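Local atomic coordinates of thiamin pyrophosphokinase family protein (Enterococcus faecalis, PDB entry 3MEL), a protein that probably transfers pyrophosphate from ATP to thiamine, making thiamine diphosphate. Residues A[156-161]-A[167-172]. Residues are numbered along the deposited sequence; the frame is centred on the assembly and turned at random.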
# COMPACT_ATOMS: atom_id res chain seq x y z
N LEU A 156 13.98 3.79 7.07
CA LEU A 156 14.31 3.91 5.66
C LEU A 156 13.96 2.59 4.96
O LEU A 156 14.10 1.51 5.52
CB LEU A 156 15.80 4.23 5.49
CG LEU A 156 16.42 4.31 4.09
CD1 LEU A 156 15.75 5.36 3.19
CD2 LEU A 156 17.92 4.52 4.18
N ALA A 157 13.48 2.66 3.73
CA ALA A 157 13.06 1.44 3.05
C ALA A 157 13.37 1.52 1.57
O ALA A 157 13.20 2.56 0.93
CB ALA A 157 11.61 1.20 3.27
N TYR A 158 13.86 0.41 1.04
CA TYR A 158 13.98 0.28 -0.40
C TYR A 158 12.96 -0.73 -0.88
O TYR A 158 13.10 -1.95 -0.69
CB TYR A 158 15.40 -0.09 -0.80
CG TYR A 158 16.39 1.00 -0.44
CD1 TYR A 158 16.72 1.99 -1.35
CD2 TYR A 158 16.98 1.03 0.82
CE1 TYR A 158 17.62 2.99 -1.01
CE2 TYR A 158 17.86 2.00 1.16
CZ TYR A 158 18.19 2.99 0.25
OH TYR A 158 19.08 3.96 0.62
N CYS A 159 11.89 -0.20 -1.47
CA CYS A 159 10.79 -1.00 -1.96
C CYS A 159 10.97 -1.15 -3.46
O CYS A 159 10.85 -0.19 -4.20
CB CYS A 159 9.49 -0.29 -1.62
SG CYS A 159 9.29 -0.06 0.15
N CYS A 160 11.35 -2.34 -3.90
CA CYS A 160 11.56 -2.60 -5.31
C CYS A 160 10.23 -2.93 -5.97
O CYS A 160 9.65 -3.98 -5.69
CB CYS A 160 12.53 -3.76 -5.50
SG CYS A 160 14.11 -3.47 -4.69
N LEU A 161 9.75 -2.03 -6.82
CA LEU A 161 8.43 -2.21 -7.39
C LEU A 161 8.48 -3.27 -8.50
O LEU A 161 7.44 -3.89 -8.86
CB LEU A 161 7.91 -0.89 -7.92
CG LEU A 161 7.82 0.18 -6.83
CD1 LEU A 161 7.40 1.51 -7.43
CD2 LEU A 161 6.88 -0.27 -5.70
N LEU A 167 21.73 -4.23 -6.85
CA LEU A 167 21.33 -3.22 -5.88
C LEU A 167 22.35 -3.11 -4.75
O LEU A 167 22.40 -3.98 -3.87
CB LEU A 167 19.94 -3.52 -5.31
CG LEU A 167 19.50 -2.61 -4.16
CD1 LEU A 167 19.63 -1.17 -4.55
CD2 LEU A 167 18.09 -2.92 -3.73
N THR A 168 23.16 -2.05 -4.78
CA THR A 168 24.14 -1.78 -3.74
C THR A 168 23.60 -0.63 -2.91
O THR A 168 22.98 0.28 -3.43
CB THR A 168 25.51 -1.38 -4.32
OG1 THR A 168 25.99 -2.40 -5.21
CG2 THR A 168 26.52 -1.20 -3.20
N LEU A 169 23.86 -0.65 -1.62
CA LEU A 169 23.17 0.25 -0.72
C LEU A 169 24.02 0.46 0.54
O LEU A 169 24.23 -0.46 1.30
CB LEU A 169 21.78 -0.34 -0.46
CG LEU A 169 20.85 -0.23 0.75
CD1 LEU A 169 19.65 -1.12 0.50
CD2 LEU A 169 21.53 -0.65 2.02
N ARG A 170 24.54 1.68 0.72
CA ARG A 170 25.45 1.98 1.82
C ARG A 170 24.94 3.03 2.81
O ARG A 170 23.82 3.54 2.69
CB ARG A 170 26.82 2.44 1.30
CG ARG A 170 27.63 1.36 0.58
CD ARG A 170 28.20 0.32 1.54
NE ARG A 170 28.85 -0.77 0.81
CZ ARG A 170 28.29 -1.96 0.58
NH1 ARG A 170 27.08 -2.22 1.05
NH2 ARG A 170 28.95 -2.88 -0.10
N ARG A 171 25.79 3.35 3.78
CA ARG A 171 25.50 4.34 4.82
C ARG A 171 24.17 4.10 5.54
O ARG A 171 23.63 5.01 6.17
CB ARG A 171 25.56 5.76 4.25
CG ARG A 171 26.82 6.09 3.47
CD ARG A 171 27.11 7.58 3.59
NE ARG A 171 27.02 8.32 2.33
CZ ARG A 171 26.83 9.65 2.26
NH1 ARG A 171 26.68 10.38 3.36
NH2 ARG A 171 26.78 10.24 1.07
N SER A 172 23.65 2.88 5.44
CA SER A 172 22.44 2.48 6.16
C SER A 172 22.84 1.65 7.38
O SER A 172 24.01 1.35 7.57
CB SER A 172 21.53 1.64 5.26
OG SER A 172 21.48 2.18 3.94
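L167 meets C160 where the two strands face each other across the interior. Its methyl CD2 lies 4.1 Å from SG of C160. CG of L167 is anti to the backbone N (chi1 173°), and CD2 is the branch that reaches the sulfur. L169 packs on the ring of Y158. Its methyl CD1 meets the CD2-CE2 part of that ring obliquely, 3.4 Å from CD2 and 3.7 Å from CE2 of Y158. CG of L169 follows, 3.8 Å from CE2 of Y158. The ring of Y158 also stacks edge-to-face with F199 of strand 196-200. The CB bond of S172 is directed toward 156-161, and its OG is 4.3 Å from CD2 of L156. That hydroxyl is already used, as OG donates to O of R170 at 3.0 Å from above the carbonyl plane. No hydrogen bond joins the two segments. The strands run nearly antiparallel, 171° apart, but belong to different sheets. Strand 155-160 pairs with 185-190 and 206-211, while 167-170 edges the sheet with 196-200. Such face-to-face apolar packing is characteristic of a beta sandwich, consistent with the C-terminal thiamine-binding domain of this family.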